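Local coordinates for protein GTP cyclohydrolase 1 type 2 homolog (Escherichia coli, Escherichia coli O157:H7, PDB 1NMO) that binds a pair of metal ions within a ring-shaped homohexamer and may take part in degrading radiation-damaged nucleotides, at residues V35-L48 against N233-N245. Residues are numbered along the deposited sequence; the frame is centred on the assembly and turned at random.
Sequences VQKIVTGVTASQAL and NTDLDVTFIDIPN
A water molecule joins the two segments just beyond their last direct bond: it donates to Ile241 O at 2.7 Å and accepts from Val42 N and, more distantly, from Ile243 N, so three backbone groups fix it where the paired strands part. Before that point strands 37-41 and 237-240 run parallel, their axes 4.7 Å apart and inclined by 22°. Five backbone hydrogen bonds hold them, from Asp237 N to Gln36 O through to Ile241 N to Thr40 O. The bond from Thr40 N to Thr239 O is the longest of the five at 3.2 Å.

Lys37 and Asp237 lie side by side on one face of the sheet. The lysine chain bends at its second torsion (chi2 94°), bringing NZ to the syn side of Asp237 OD2, somewhat out of the carboxylate plane, in a salt bridge. On the other face, Val238 CG1 presses against Thr40 CG2 at 3.5 Å, a tight contact, while CG2 of the valine lies against Ile38 CB. Thr40 OG1, set between its own backbone N and carbonyl carbon (chi1 70°), sits at the edge of the Phe240 ring, in its plane, and is hydrogen-bonded to Ser227. Farther along, Leu48 CD2 reaches Ile241 CB and Ile243 CD1, both at 4.0 Å, bringing the start of helix 46-54 against the chain beyond strand 237-240.

Where the chain turns, Val42 touches His64, a ligand of one of the iron ions. Strand 237-240 is outermost within this chain's five-stranded mixed sheet, while strand 37-41 also bonds to strand 59-62. Helix 221-233 covers Thr40, Val238 and Phe240, and helix 3-13 packs on Ile38 and Leu236.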
ATOM      1  N   VAL A  35       5.140 -20.464 -44.802  1.00 18.71           N
ATOM      2  CA  VAL A  35       5.328 -20.191 -43.366  1.00 18.91           C
ATOM      3  C   VAL A  35       6.664 -20.711 -42.833  1.00 19.31           C
ATOM      4  O   VAL A  35       6.959 -21.911 -42.933  1.00 21.55           O
ATOM      5  CB  VAL A  35       4.214 -20.864 -42.527  1.00 18.86           C
ATOM      6  CG1 VAL A  35       4.648 -20.860 -41.050  1.00 20.14           C
ATOM      7  CG2 VAL A  35       2.865 -20.113 -42.685  1.00 17.71           C
ATOM      8  N   GLN A  36       7.469 -19.826 -42.279  1.00 20.48           N
ATOM      9  CA  GLN A  36       8.758 -20.176 -41.708  1.00 20.84           C
ATOM     10  C   GLN A  36       8.906 -19.725 -40.253  1.00 21.58           C
ATOM     11  O   GLN A  36       9.378 -20.492 -39.407  1.00 22.68           O
ATOM     12  CB  GLN A  36       9.915 -19.555 -42.486  1.00 21.33           C
ATOM     13  CG  GLN A  36      11.263 -19.698 -41.710  1.00 24.87           C
ATOM     14  CD  GLN A  36      11.651 -21.216 -41.326  1.00 29.82           C
ATOM     15  OE1 GLN A  36      12.470 -21.479 -40.356  1.00 31.53           O
ATOM     16  NE2 GLN A  36      11.081 -22.211 -42.095  1.00 30.28           N
ATOM     17  N   LYS A  37       8.495 -18.497 -39.945  1.00 21.03           N
ATOM     18  CA  LYS A  37       8.635 -17.907 -38.604  1.00 21.39           C
ATOM     19  C   LYS A  37       7.278 -17.990 -37.873  1.00 21.30           C
ATOM     20  O   LYS A  37       6.266 -17.525 -38.418  1.00 21.09           O
ATOM     21  CB  LYS A  37       9.113 -16.447 -38.791  1.00 20.71           C
ATOM     22  CG  LYS A  37       9.243 -15.650 -37.502  1.00 23.56           C
ATOM     23  CD  LYS A  37      10.644 -15.646 -36.896  1.00 24.38           C
ATOM     24  CE  LYS A  37      10.587 -15.155 -35.420  1.00 25.73           C
ATOM     25  NZ  LYS A  37      11.775 -15.644 -34.501  1.00 27.90           N
ATOM     26  N   ILE A  38       7.228 -18.595 -36.675  1.00 19.64           N
ATOM     27  CA  ILE A  38       5.942 -18.765 -36.003  1.00 17.73           C
ATOM     28  C   ILE A  38       5.916 -18.317 -34.534  1.00 17.94           C
ATOM     29  O   ILE A  38       6.854 -18.643 -33.765  1.00 18.86           O
ATOM     30  CB  ILE A  38       5.519 -20.254 -36.060  1.00 18.45           C
ATOM     31  CG1 ILE A  38       5.532 -20.753 -37.480  1.00 17.26           C
ATOM     32  CG2 ILE A  38       4.130 -20.429 -35.658  1.00 17.06           C
ATOM     33  CD1 ILE A  38       4.757 -22.054 -37.584  1.00 17.70           C
ATOM     34  N   VAL A  39       4.867 -17.558 -34.172  1.00 14.61           N
ATOM     35  CA  VAL A  39       4.630 -17.086 -32.828  1.00 15.35           C
ATOM     36  C   VAL A  39       3.351 -17.840 -32.318  1.00 15.69           C
ATOM     37  O   VAL A  39       2.338 -17.965 -33.054  1.00 15.82           O
ATOM     38  CB  VAL A  39       4.407 -15.514 -32.815  1.00 15.61           C
ATOM     39  CG1 VAL A  39       3.512 -15.087 -31.602  1.00 16.46           C
ATOM     40  CG2 VAL A  39       5.762 -14.782 -32.821  1.00 13.62           C
ATOM     41  N   THR A  40       3.429 -18.360 -31.078  1.00 13.89           N
ATOM     42  CA  THR A  40       2.374 -19.107 -30.467  1.00 12.52           C
ATOM     43  C   THR A  40       2.111 -18.546 -29.081  1.00 13.67           C
ATOM     44  O   THR A  40       2.972 -17.854 -28.498  1.00 14.79           O
ATOM     45  CB  THR A  40       2.776 -20.592 -30.334  1.00 13.16           C
ATOM     46  OG1 THR A  40       3.804 -20.730 -29.330  1.00 10.95           O
ATOM     47  CG2 THR A  40       3.282 -21.120 -31.691  1.00  8.53           C
ATOM     48  N   GLY A  41       0.902 -18.807 -28.555  1.00 12.64           N
ATOM     49  CA  GLY A  41       0.545 -18.329 -27.224  1.00 12.42           C
ATOM     50  C   GLY A  41      -0.770 -18.929 -26.873  1.00 11.99           C
ATOM     51  O   GLY A  41      -1.336 -19.585 -27.727  1.00 12.27           O
ATOM     52  N   VAL A  42      -1.283 -18.715 -25.659  1.00 11.72           N
ATOM     53  CA  VAL A  42      -2.588 -19.320 -25.275  1.00  9.60           C
ATOM     54  C   VAL A  42      -3.799 -18.786 -26.139  1.00  9.84           C
ATOM     55  O   VAL A  42      -4.648 -19.545 -26.614  1.00  8.24           O
ATOM     56  CB  VAL A  42      -2.819 -18.983 -23.769  1.00  9.19           C
ATOM     57  CG1 VAL A  42      -4.218 -19.427 -23.313  1.00  7.94           C
ATOM     58  CG2 VAL A  42      -1.706 -19.630 -22.893  1.00  5.91           C
ATOM     59  N   THR A  43      -3.811 -17.473 -26.400  1.00 10.42           N
ATOM     60  CA  THR A  43      -4.936 -16.816 -27.049  1.00 10.27           C
ATOM     61  C   THR A  43      -4.534 -15.800 -28.046  1.00 10.69           C
ATOM     62  O   THR A  43      -3.586 -15.070 -27.801  1.00 12.77           O
ATOM     63  CB  THR A  43      -5.786 -16.146 -25.944  1.00 10.97           C
ATOM     64  OG1 THR A  43      -6.215 -17.188 -25.052  1.00 13.47           O
ATOM     65  CG2 THR A  43      -7.038 -15.364 -26.488  1.00  7.60           C
ATOM     66  N   ALA A  44      -5.261 -15.721 -29.169  1.00 10.99           N
ATOM     67  CA  ALA A  44      -4.937 -14.763 -30.226  1.00 12.05           C
ATOM     68  C   ALA A  44      -5.435 -13.335 -29.902  1.00 12.47           C
ATOM     69  O   ALA A  44      -6.226 -12.775 -30.639  1.00 12.51           O
ATOM     70  CB  ALA A  44      -5.546 -15.261 -31.586  1.00 11.27           C
ATOM     71  N   SER A  45      -4.966 -12.776 -28.793  1.00 11.02           N
ATOM     72  CA  SER A  45      -5.321 -11.450 -28.370  1.00 11.41           C
ATOM     73  C   SER A  45      -4.583 -10.426 -29.210  1.00 11.29           C
ATOM     74  O   SER A  45      -3.623 -10.741 -29.883  1.00  9.17           O
ATOM     75  CB  SER A  45      -4.878 -11.253 -26.911  1.00 12.04           C
ATOM     76  OG  SER A  45      -3.439 -11.476 -26.890  1.00 14.36           O
ATOM     77  N   GLN A  46      -5.024  -9.168 -29.155  1.00 12.24           N
ATOM     78  CA  GLN A  46      -4.328  -8.138 -29.912  1.00 12.94           C
ATOM     79  C   GLN A  46      -2.876  -8.118 -29.465  1.00 13.38           C
ATOM     80  O   GLN A  46      -1.983  -7.890 -30.270  1.00 15.45           O
ATOM     81  CB  GLN A  46      -4.893  -6.779 -29.556  1.00 14.54           C
ATOM     82  CG  GLN A  46      -4.334  -5.662 -30.478  1.00 14.33           C
ATOM     83  CD  GLN A  46      -4.866  -5.870 -31.860  1.00 15.79           C
ATOM     84  OE1 GLN A  46      -6.101  -6.037 -32.012  1.00 15.04           O
ATOM     85  NE2 GLN A  46      -3.988  -5.891 -32.879  1.00 15.04           N
ATOM     86  N   ALA A  47      -2.617  -8.336 -28.170  1.00 13.21           N
ATOM     87  CA  ALA A  47      -1.247  -8.271 -27.664  1.00 12.97           C
ATOM     88  C   ALA A  47      -0.317  -9.292 -28.290  1.00 12.17           C
ATOM     89  O   ALA A  47       0.820  -8.970 -28.552  1.00 15.39           O
ATOM     90  CB  ALA A  47      -1.239  -8.383 -26.115  1.00 12.82           C
ATOM     91  N   LEU A  48      -0.776 -10.495 -28.570  1.00 11.59           N
ATOM     92  CA  LEU A  48       0.064 -11.557 -29.210  1.00 11.84           C
ATOM     93  C   LEU A  48       0.257 -11.185 -30.631  1.00 11.91           C
ATOM     94  O   LEU A  48       1.328 -11.337 -31.249  1.00 13.08           O
ATOM     95  CB  LEU A  48      -0.657 -12.903 -29.277  1.00  7.97           C
ATOM     96  CG  LEU A  48      -0.111 -14.245 -28.855  1.00 10.37           C
ATOM     97  CD1 LEU A  48      -0.544 -15.401 -29.793  1.00  6.45           C
ATOM     98  CD2 LEU A  48       1.354 -14.131 -28.666  1.00  8.24           C
ATOM     99  N   ASN A 233      10.666 -31.186 -34.690  1.00 22.69           N
ATOM    100  CA  ASN A 233      10.366 -32.057 -35.816  1.00 20.43           C
ATOM    101  C   ASN A 233      10.323 -31.376 -37.161  1.00 20.45           C
ATOM    102  O   ASN A 233      10.027 -32.013 -38.186  1.00 19.04           O
ATOM    103  CB  ASN A 233       9.069 -32.790 -35.583  1.00 20.94           C
ATOM    104  CG  ASN A 233       9.205 -33.855 -34.489  1.00 22.62           C
ATOM    105  OD1 ASN A 233       9.053 -35.052 -34.743  1.00 26.23           O
ATOM    106  ND2 ASN A 233       9.524 -33.425 -33.287  1.00 22.69           N
ATOM    107  N   THR A 234      10.622 -30.080 -37.169  1.00 19.69           N
ATOM    108  CA  THR A 234      10.600 -29.342 -38.419  1.00 20.40           C
ATOM    109  C   THR A 234      11.684 -28.287 -38.393  1.00 20.92           C
ATOM    110  O   THR A 234      12.404 -28.149 -37.408  1.00 21.67           O
ATOM    111  CB  THR A 234       9.244 -28.613 -38.660  1.00 19.35           C
ATOM    112  OG1 THR A 234       9.163 -27.496 -37.766  1.00 18.39           O
ATOM    113  CG2 THR A 234       8.112 -29.515 -38.485  1.00 16.84           C
ATOM    114  N   ASP A 235      11.803 -27.548 -39.488  1.00 21.91           N
ATOM    115  CA  ASP A 235      12.834 -26.506 -39.586  1.00 24.18           C
ATOM    116  C   ASP A 235      12.299 -25.099 -39.329  1.00 23.31           C
ATOM    117  O   ASP A 235      13.026 -24.069 -39.434  1.00 23.81           O
ATOM    118  CB  ASP A 235      13.526 -26.598 -40.967  1.00 25.98           C
ATOM    119  CG  ASP A 235      14.122 -28.021 -41.220  1.00 30.40           C
ATOM    120  OD1 ASP A 235      14.851 -28.548 -40.285  1.00 34.01           O
ATOM    121  OD2 ASP A 235      13.859 -28.613 -42.330  1.00 31.29           O
ATOM    122  N   LEU A 236      11.025 -25.085 -38.944  1.00 23.10           N
ATOM    123  CA  LEU A 236      10.287 -23.864 -38.648  1.00 21.07           C
ATOM    124  C   LEU A 236      10.892 -23.221 -37.428  1.00 21.61           C
ATOM    125  O   LEU A 236      11.384 -23.910 -36.567  1.00 22.65           O
ATOM    126  CB  LEU A 236       8.840 -24.202 -38.335  1.00 18.44           C
ATOM    127  CG  LEU A 236       8.006 -24.789 -39.460  1.00 18.30           C
ATOM    128  CD1 LEU A 236       6.675 -25.217 -38.878  1.00 16.02           C
ATOM    129  CD2 LEU A 236       7.856 -23.774 -40.625  1.00 17.30           C
ATOM    130  N   ASP A 237      10.847 -21.898 -37.338  1.00 21.53           N
ATOM    131  CA  ASP A 237      11.353 -21.231 -36.165  1.00 21.89           C
ATOM    132  C   ASP A 237      10.087 -20.879 -35.295  1.00 21.06           C
ATOM    133  O   ASP A 237       9.426 -19.876 -35.584  1.00 21.57           O
ATOM    134  CB  ASP A 237      12.100 -19.961 -36.618  1.00 23.36           C
ATOM    135  CG  ASP A 237      12.452 -19.035 -35.455  1.00 26.86           C
ATOM    136  OD1 ASP A 237      12.666 -19.578 -34.349  1.00 27.89           O
ATOM    137  OD2 ASP A 237      12.553 -17.777 -35.616  1.00 30.20           O
ATOM    138  N   VAL A 238       9.772 -21.655 -34.247  1.00 19.14           N
ATOM    139  CA  VAL A 238       8.594 -21.384 -33.435  1.00 18.37           C
ATOM    140  C   VAL A 238       8.922 -20.801 -32.075  1.00 19.58           C
ATOM    141  O   VAL A 238       9.748 -21.369 -31.348  1.00 21.16           O
ATOM    142  CB  VAL A 238       7.778 -22.664 -33.253  1.00 18.81           C
ATOM    143  CG1 VAL A 238       6.398 -22.322 -32.710  1.00 16.87           C
ATOM    144  CG2 VAL A 238       7.622 -23.370 -34.630  1.00 15.78           C
ATOM    145  N   THR A 239       8.300 -19.664 -31.704  1.00 18.23           N
ATOM    146  CA  THR A 239       8.588 -19.012 -30.422  1.00 15.86           C
ATOM    147  C   THR A 239       7.297 -18.856 -29.615  1.00 15.75           C
ATOM    148  O   THR A 239       6.425 -18.090 -29.979  1.00 14.36           O
ATOM    149  CB  THR A 239       9.165 -17.574 -30.652  1.00 16.39           C
ATOM    150  OG1 THR A 239      10.338 -17.641 -31.475  1.00 18.87           O
ATOM    151  CG2 THR A 239       9.594 -16.917 -29.334  1.00 16.56           C
ATOM    152  N   PHE A 240       7.180 -19.569 -28.504  1.00 15.19           N
ATOM    153  CA  PHE A 240       6.014 -19.461 -27.612  1.00 15.27           C
ATOM    154  C   PHE A 240       6.091 -18.212 -26.714  1.00 15.44           C
ATOM    155  O   PHE A 240       7.068 -18.062 -25.972  1.00 17.62           O
ATOM    156  CB  PHE A 240       5.931 -20.677 -26.700  1.00 14.14           C
ATOM    157  CG  PHE A 240       4.967 -20.514 -25.550  1.00 16.71           C
ATOM    158  CD1 PHE A 240       3.646 -20.185 -25.776  1.00 15.28           C
ATOM    159  CD2 PHE A 240       5.394 -20.661 -24.228  1.00 17.57           C
ATOM    160  CE1 PHE A 240       2.765 -19.992 -24.709  1.00 15.76           C
ATOM    161  CE2 PHE A 240       4.486 -20.463 -23.163  1.00 17.14           C
ATOM    162  CZ  PHE A 240       3.188 -20.125 -23.410  1.00 15.68           C
ATOM    163  N   ILE A 241       5.088 -17.323 -26.789  1.00 13.24           N
ATOM    164  CA  ILE A 241       5.041 -16.106 -25.950  1.00 12.32           C
ATOM    165  C   ILE A 241       3.944 -16.190 -24.886  1.00 11.57           C
ATOM    166  O   ILE A 241       2.753 -16.357 -25.239  1.00 10.66           O
ATOM    167  CB  ILE A 241       4.770 -14.860 -26.800  1.00 10.91           C
ATOM    168  CG1 ILE A 241       5.853 -14.766 -27.856  1.00 12.66           C
ATOM    169  CG2 ILE A 241       4.855 -13.572 -25.925  1.00 11.49           C
ATOM    170  CD1 ILE A 241       5.895 -13.404 -28.558  1.00 11.82           C
ATOM    171  N   ASP A 242       4.318 -16.121 -23.604  1.00 10.84           N
ATOM    172  CA  ASP A 242       3.357 -16.166 -22.501  1.00 11.91           C
ATOM    173  C   ASP A 242       2.916 -14.710 -22.128  1.00 12.38           C
ATOM    174  O   ASP A 242       3.637 -14.004 -21.446  1.00 12.67           O
ATOM    175  CB  ASP A 242       4.012 -16.842 -21.284  1.00 13.09           C
ATOM    176  CG  ASP A 242       3.077 -16.882 -20.020  1.00 17.66           C
ATOM    177  OD1 ASP A 242       1.904 -16.437 -20.090  1.00 18.38           O
ATOM    178  OD2 ASP A 242       3.526 -17.374 -18.943  1.00 17.95           O
ATOM    179  N   ILE A 243       1.748 -14.240 -22.580  1.00 13.12           N
ATOM    180  CA  ILE A 243       1.291 -12.899 -22.170  1.00 12.83           C
ATOM    181  C   ILE A 243       0.303 -13.185 -21.085  1.00 13.63           C
ATOM    182  O   ILE A 243      -0.750 -13.740 -21.319  1.00 12.49           O
ATOM    183  CB  ILE A 243       0.673 -12.213 -23.277  1.00 12.94           C
ATOM    184  CG1 ILE A 243       1.671 -12.425 -24.472  1.00 13.02           C
ATOM    185  CG2 ILE A 243       0.262 -10.693 -22.822  1.00 10.99           C
ATOM    186  CD1 ILE A 243       1.536 -11.491 -25.728  1.00 13.40           C
ATOM    187  N   PRO A 244       0.675 -12.802 -19.847  1.00 13.59           N
ATOM    188  CA  PRO A 244      -0.037 -12.961 -18.606  1.00 14.00           C
ATOM    189  C   PRO A 244      -1.458 -12.475 -18.617  1.00 14.29           C
ATOM    190  O   PRO A 244      -1.755 -11.356 -19.074  1.00 16.57           O
ATOM    191  CB  PRO A 244       0.871 -12.229 -17.606  1.00 14.88           C
ATOM    192  CG  PRO A 244       2.272 -12.517 -18.180  1.00 15.58           C
ATOM    193  CD  PRO A 244       1.948 -12.088 -19.625  1.00 14.63           C
ATOM    194  N   ASN A 245      -2.328 -13.325 -18.103  1.00 12.67           N
ATOM    195  CA  ASN A 245      -3.757 -13.075 -18.002  1.00 12.98           C
ATOM    196  C   ASN A 245      -4.042 -13.609 -16.562  1.00 14.83           C
ATOM    197  O   ASN A 245      -3.638 -14.750 -16.231  1.00 16.10           O
ATOM    198  CB  ASN A 245      -4.465 -13.880 -19.104  1.00 12.51           C
ATOM    199  CG  ASN A 245      -6.009 -13.745 -19.052  1.00 15.59           C
ATOM    200  OD1 ASN A 245      -6.593 -13.507 -17.957  1.00 16.04           O
ATOM    201  ND2 ASN A 245      -6.680 -13.935 -20.213  1.00 13.99           N
TER
HETATM  202  O   HOH W   1       0.206 -16.524 -24.377  1.00 10.39           O